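DTDP-4-dehydrorhamnose reductase, rfbD ortholog (Clostridium acetobutylicum, PDB 1VL0) probably catalyses the reduction of dTDP-6-deoxy-L-lyxo-4-hexulose to dTDP-L-rhamnose, the closing step of dTDP-rhamnose biosynthesis, and binds NADH. Local coordinates at residues D228-V231 with E232-L236; K172-I175 with N176-K179. All blocks are in the same frame, centred on the assembly; numbering follows the deposited sequence.

Contact 1. Residues D228-V231 with E232-L236; sequences DFAV and EIFRL
Ile233 lies one helical turn after Phe229 and meets it, the two side chains slanting across each other. The methyl CD1 of Ile233 comes obliquely to one side of the ring, 3.7 Å from Phe229 CD1 and equally close to CE1. Two torsions set this up: Phe229 swings CG opposite its own nitrogen (chi1 -171°), while Ile233 keeps CG1 beside its nitrogen, so that the branch runs back past Phe229 O. Phe234 treats the neighbouring carbonyl in a similar way, its CD2 lying 3.2 Å from Ala230 O, which also accepts the Phe234 N hydrogen bond at 3.0 Å. Ala230 CB touches the same ring more loosely, 4.2 Å from Phe234 CE2. This is the i to i+4 pattern of helix 226-237, whose apolar side faces helix 170-180 and strand 183-187.

Farther along, Arg235 grips Glu232 side-on: NE reaches Glu232 OE1 and NH2 reaches Glu232 OE2, each at 3.0 Å. Both bonds lie in the guanidinium plane but meet the carboxylate from above its own plane. With both oxygens paired, the bridge probably favours the ionised carboxylate and balances its charge within a single turn of helix.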
ATOM      1  N   ASP A 228      15.138 -34.192  -6.522  1.00 45.08           N
ATOM      2  CA  ASP A 228      14.701 -34.958  -5.373  1.00 42.79           C
ATOM      3  C   ASP A 228      13.201 -35.323  -5.499  1.00 43.23           C
ATOM      4  O   ASP A 228      12.762 -36.399  -5.094  1.00 43.47           O
ATOM      5  CB  ASP A 228      14.858 -34.151  -4.109  1.00 44.85           C
ATOM      6  CG  ASP A 228      16.290 -33.808  -3.760  1.00 49.08           C
ATOM      7  OD1 ASP A 228      17.186 -34.647  -3.998  1.00 52.30           O
ATOM      8  OD2 ASP A 228      16.574 -32.708  -3.228  1.00 45.68           O
ATOM      9  N   PHE A 229      12.429 -34.401  -6.026  1.00 42.31           N
ATOM     10  CA  PHE A 229      10.969 -34.583  -6.222  1.00 42.03           C
ATOM     11  C   PHE A 229      10.766 -35.769  -7.184  1.00 43.80           C
ATOM     12  O   PHE A 229      10.025 -36.710  -6.868  1.00 44.37           O
ATOM     13  CB  PHE A 229      10.425 -33.271  -6.748  1.00 41.41           C
ATOM     14  CG  PHE A 229       8.927 -33.153  -6.827  1.00 43.82           C
ATOM     15  CD1 PHE A 229       8.050 -34.143  -6.377  1.00 38.85           C
ATOM     16  CD2 PHE A 229       8.381 -31.995  -7.355  1.00 45.16           C
ATOM     17  CE1 PHE A 229       6.659 -33.971  -6.470  1.00 44.13           C
ATOM     18  CE2 PHE A 229       6.994 -31.837  -7.433  1.00 43.53           C
ATOM     19  CZ  PHE A 229       6.143 -32.837  -7.007  1.00 42.34           C
ATOM     20  N   ALA A 230      11.492 -35.759  -8.308  1.00 42.93           N
ATOM     21  CA  ALA A 230      11.421 -36.829  -9.315  1.00 43.50           C
ATOM     22  C   ALA A 230      11.836 -38.183  -8.725  1.00 42.74           C
ATOM     23  O   ALA A 230      11.154 -39.192  -8.909  1.00 43.90           O
ATOM     24  CB  ALA A 230      12.283 -36.480 -10.511  1.00 43.17           C
ATOM     25  N   VAL A 231      12.947 -38.205  -7.999  1.00 43.28           N
ATOM     26  CA  VAL A 231      13.446 -39.423  -7.393  1.00 43.33           C
ATOM     27  C   VAL A 231      12.407 -40.025  -6.440  1.00 44.94           C
ATOM     28  O   VAL A 231      12.203 -41.246  -6.412  1.00 43.92           O
ATOM     29  CB  VAL A 231      14.798 -39.142  -6.660  1.00 44.92           C
ATOM     30  CG1 VAL A 231      15.243 -40.339  -5.804  1.00 45.96           C
ATOM     31  CG2 VAL A 231      15.862 -38.871  -7.687  1.00 41.92           C
ATOM     32  N   GLU A 232      11.724 -39.190  -5.675  1.00 45.16           N
ATOM     33  CA  GLU A 232      10.699 -39.698  -4.774  1.00 44.67           C
ATOM     34  C   GLU A 232       9.488 -40.185  -5.544  1.00 45.36           C
ATOM     35  O   GLU A 232       8.931 -41.202  -5.182  1.00 43.84           O
ATOM     36  CB  GLU A 232      10.325 -38.660  -3.738  1.00 45.14           C
ATOM     37  CG  GLU A 232       9.245 -39.068  -2.736  1.00 47.11           C
ATOM     38  CD  GLU A 232       9.704 -40.087  -1.701  1.00 48.08           C
ATOM     39  OE1 GLU A 232      10.873 -40.536  -1.716  1.00 51.02           O
ATOM     40  OE2 GLU A 232       8.873 -40.419  -0.845  1.00 46.37           O
ATOM     41  N   ILE A 233       9.094 -39.475  -6.596  1.00 45.67           N
ATOM     42  CA  ILE A 233       7.964 -39.912  -7.457  1.00 45.31           C
ATOM     43  C   ILE A 233       8.201 -41.339  -7.983  1.00 46.06           C
ATOM     44  O   ILE A 233       7.304 -42.204  -7.925  1.00 45.39           O
ATOM     45  CB  ILE A 233       7.767 -38.954  -8.649  1.00 45.44           C
ATOM     46  CG1 ILE A 233       7.178 -37.592  -8.183  1.00 43.24           C
ATOM     47  CG2 ILE A 233       6.828 -39.548  -9.683  1.00 43.28           C
ATOM     48  CD1 ILE A 233       7.381 -36.440  -9.165  1.00 42.46           C
ATOM     49  N   PHE A 234       9.408 -41.579  -8.505  1.00 45.56           N
ATOM     50  CA  PHE A 234       9.746 -42.890  -9.074  1.00 45.34           C
ATOM     51  C   PHE A 234       9.943 -43.993  -7.998  1.00 47.37           C
ATOM     52  O   PHE A 234       9.536 -45.148  -8.196  1.00 45.09           O
ATOM     53  CB  PHE A 234      10.966 -42.761  -9.997  1.00 46.01           C
ATOM     54  CG  PHE A 234      10.721 -41.866 -11.188  1.00 42.46           C
ATOM     55  CD1 PHE A 234       9.558 -42.002 -11.957  1.00 42.30           C
ATOM     56  CD2 PHE A 234      11.643 -40.881 -11.535  1.00 48.13           C
ATOM     57  CE1 PHE A 234       9.335 -41.180 -13.049  1.00 46.72           C
ATOM     58  CE2 PHE A 234      11.438 -40.047 -12.649  1.00 43.12           C
ATOM     59  CZ  PHE A 234      10.280 -40.195 -13.407  1.00 48.63           C
ATOM     60  N   ARG A 235      10.471 -43.604  -6.831  1.00 45.50           N
ATOM     61  CA  ARG A 235      10.470 -44.498  -5.687  1.00 45.46           C
ATOM     62  C   ARG A 235       9.058 -44.950  -5.284  1.00 45.58           C
ATOM     63  O   ARG A 235       8.802 -46.146  -5.060  1.00 44.47           O
ATOM     64  CB  ARG A 235      11.172 -43.862  -4.501  1.00 45.67           C
ATOM     65  CG  ARG A 235      11.464 -44.832  -3.372  1.00 43.45           C
ATOM     66  CD  ARG A 235      11.833 -44.197  -2.040  1.00 48.04           C
ATOM     67  NE  ARG A 235      10.707 -43.501  -1.399  1.00 48.62           N
ATOM     68  CZ  ARG A 235       9.778 -44.079  -0.639  1.00 54.04           C
ATOM     69  NH1 ARG A 235       9.794 -45.361  -0.393  1.00 55.80           N
ATOM     70  NH2 ARG A 235       8.788 -43.363  -0.147  1.00 52.84           N
ATOM     71  N   LEU A 236       8.135 -44.017  -5.245  1.00 45.88           N
ATOM     72  CA  LEU A 236       6.754 -44.323  -4.850  1.00 45.65           C
ATOM     73  C   LEU A 236       5.985 -45.138  -5.889  1.00 48.23           C
ATOM     74  O   LEU A 236       5.143 -45.984  -5.538  1.00 48.40           O
ATOM     75  CB  LEU A 236       6.007 -43.021  -4.558  1.00 48.05           C
ATOM     76  CG  LEU A 236       6.318 -42.304  -3.240  1.00 43.15           C
ATOM     77  CD1 LEU A 236       5.730 -40.899  -3.263  1.00 40.52           C
ATOM     78  CD2 LEU A 236       5.807 -43.062  -2.028  1.00 45.63           C
TER

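Contact 2. Residues K172-I175 with N176-K179; sequences KTMI and NLGK
The carboxamide of Asn176 is the flat group here, and the carbonyl oxygen of Lys172 sits above its plane, 3.3 Å from Asn176 CG, rather than at its rim. A water lies on that same side and donates to both groups, 3.0 Å from Lys172 O and 2.7 Å from Asn176 OD1. Asn176 has a second conformer, so this water bridge describes only one of its poses and is best taken as provisional. The setting is one alpha-helix, 170-180, in what is probably the substrate-binding lobe of an extended short-chain dehydrogenase/reductase.

Successive i to i+4 hydrogen bonds run through it. The one from Leu177 N to Thr173 O is nearly straight at 170°, whereas those from Gly178 N and Lys179 N bend to 143° and 141° as the helix nears its C-terminal end.

On the apolar side, Leu177 CD1 is the meeting point. Leu177 CD1 lies 4.0 Å from Thr173 CG2, alongside a side chain pointing the same way, and 3.9 Å from Met174 CE, the selenomethionine crossing it at a slant. The bends of Met174 at chi2 and chi3 carry that methyl round towards the leucine. The selenomethionine is buried against helix 226-237 and strand 183-187, and Leu177, which reaches Leu184 of that strand, lies at the margin of this packing. The hydroxyl of Thr173 turns back instead, hydrogen-bonded to Asn169 O, just ahead of the helix.

Ile175 and Lys179 run side by side on another flank, where Ile175 also touches helix 279-290. The lysine is extended beyond CG, with its aliphatic length following the isoleucine. Lys179 CG lies 3.3 Å from Ile175 O, and Lys179 NZ ends 3.9 Å from the methyl Ile175 CG2.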
ATOM      1  N   LYS A 172       2.512 -35.929 -12.834  1.00 42.98           N
ATOM      2  CA  LYS A 172       2.008 -36.600 -14.032  1.00 43.76           C
ATOM      3  C   LYS A 172       3.024 -36.608 -15.181  1.00 43.88           C
ATOM      4  O   LYS A 172       3.221 -37.617 -15.870  1.00 44.42           O
ATOM      5  CB  LYS A 172       0.671 -35.980 -14.467  1.00 44.19           C
ATOM      6  CG  LYS A 172      -0.463 -36.259 -13.498  1.00 43.05           C
ATOM      7  CD  LYS A 172      -1.828 -35.794 -14.084  1.00 46.92           C
ATOM      8  CE  LYS A 172      -2.984 -36.028 -13.147  1.00 47.67           C
ATOM      9  NZ  LYS A 172      -4.299 -35.638 -13.826  1.00 50.47           N
ATOM     10  N   THR A 173       3.684 -35.477 -15.370  1.00 45.04           N
ATOM     11  CA  THR A 173       4.742 -35.360 -16.367  1.00 44.68           C
ATOM     12  C   THR A 173       5.879 -36.360 -16.167  1.00 44.70           C
ATOM     13  O   THR A 173       6.254 -37.070 -17.094  1.00 44.36           O
ATOM     14  CB  THR A 173       5.267 -33.938 -16.328  1.00 46.52           C
ATOM     15  OG1 THR A 173       4.210 -33.064 -16.750  1.00 45.60           O
ATOM     16  CG2 THR A 173       6.393 -33.714 -17.339  1.00 44.12           C
HETATM   17  N   MSE A 174       6.426 -36.389 -14.958  1.00 45.15           N
HETATM   18  CA  MSE A 174       7.461 -37.328 -14.609  1.00 45.53           C
HETATM   19  C   MSE A 174       7.041 -38.765 -14.811  1.00 46.13           C
HETATM   20  O   MSE A 174       7.824 -39.545 -15.301  1.00 45.90           O
HETATM   21  CB  MSE A 174       7.868 -37.163 -13.149  1.00 46.62           C
HETATM   22  CG  MSE A 174       8.819 -36.037 -12.903  1.00 46.23           C
HETATM   23 SE   MSE A 174      10.502 -36.085 -14.018  1.00 60.45          SE
HETATM   24  CE  MSE A 174      10.003 -34.664 -15.186  1.00 46.34           C
ATOM     25  N   ILE A 175       5.832 -39.111 -14.367  1.00 46.66           N
ATOM     26  CA  ILE A 175       5.275 -40.457 -14.541  1.00 46.00           C
ATOM     27  C   ILE A 175       5.241 -40.819 -15.989  1.00 47.65           C
ATOM     28  O   ILE A 175       5.690 -41.893 -16.347  1.00 48.14           O
ATOM     29  CB  ILE A 175       3.872 -40.601 -13.875  1.00 46.80           C
ATOM     30  CG1 ILE A 175       4.049 -40.671 -12.358  1.00 44.79           C
ATOM     31  CG2 ILE A 175       3.174 -41.885 -14.327  1.00 49.13           C
ATOM     32  CD1 ILE A 175       2.780 -40.491 -11.510  1.00 45.15           C
ATOM     33  N   ASN A 176       4.753 -39.928 -16.840  1.00 48.45           N
ATOM     34  CA  ASN A 176       4.679 -40.232 -18.274  1.00 48.69           C
ATOM     35  C   ASN A 176       6.045 -40.359 -18.897  1.00 49.52           C
ATOM     36  O   ASN A 176       6.318 -41.270 -19.665  1.00 50.57           O
ATOM     37  CB  ASN A 176       3.806 -39.200 -18.971  0.65 50.03           C
ATOM     38  CG  ASN A 176       2.346 -39.321 -18.547  0.65 55.96           C
ATOM     39  OD1 ASN A 176       1.910 -40.399 -18.109  0.65 60.29           O
ATOM     40  ND2 ASN A 176       1.586 -38.225 -18.656  0.65 66.51           N
ATOM     41  N   LEU A 177       6.913 -39.423 -18.596  1.00 49.43           N
ATOM     42  CA  LEU A 177       8.250 -39.481 -19.156  1.00 53.34           C
ATOM     43  C   LEU A 177       8.993 -40.739 -18.697  1.00 55.46           C
ATOM     44  O   LEU A 177       9.766 -41.332 -19.436  1.00 53.60           O
ATOM     45  CB  LEU A 177       9.066 -38.241 -18.752  1.00 53.44           C
ATOM     46  CG  LEU A 177       8.652 -36.923 -19.408  1.00 55.28           C
ATOM     47  CD1 LEU A 177       9.463 -35.799 -18.827  1.00 56.92           C
ATOM     48  CD2 LEU A 177       8.793 -36.992 -20.936  1.00 59.89           C
ATOM     49  N   GLY A 178       8.762 -41.098 -17.443  1.00 57.22           N
ATOM     50  CA  GLY A 178       9.457 -42.179 -16.807  1.00 57.73           C
ATOM     51  C   GLY A 178       9.060 -43.507 -17.393  1.00 60.20           C
ATOM     52  O   GLY A 178       9.882 -44.412 -17.428  1.00 60.77           O
ATOM     53  N   LYS A 179       7.817 -43.618 -17.863  1.00 61.62           N
ATOM     54  CA  LYS A 179       7.325 -44.836 -18.493  1.00 62.32           C
ATOM     55  C   LYS A 179       7.848 -45.012 -19.916  1.00 63.04           C
ATOM     56  O   LYS A 179       7.903 -46.126 -20.419  1.00 62.12           O
ATOM     57  CB  LYS A 179       5.795 -44.844 -18.480  1.00 63.63           C
ATOM     58  CG  LYS A 179       5.197 -45.085 -17.087  1.00 63.02           C
ATOM     59  CD  LYS A 179       3.684 -44.997 -17.147  1.00 65.50           C
ATOM     60  CE  LYS A 179       3.037 -45.491 -15.850  1.00 68.78           C
ATOM     61  NZ  LYS A 179       1.591 -45.088 -15.772  1.00 70.62           N
TER
HETATM   62  O   HOH W   1       0.834 -39.405 -15.876  1.00 48.02           O

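In the fold
Followed from the N terminus, the chain reaches contact 2 first, on helix 170-180, passes into strand 183-187, and only later arrives at contact 1 on helix 226-237, which leads on to strand 242-246. Each contact spans single helical turns, so neither closes a long loop; they come in series and neither nest nor cross. The two strands pair in parallel, and the two helices pack on each other. Phe234 CE1 of contact 1 lies 3.9 Å from Gly178 CA of contact 2, Ala230 CB meets Met174 SE at 4.0 Å, and Ile233 rests on Ile175. Helix 279-290 touches both helices from farther down the chain.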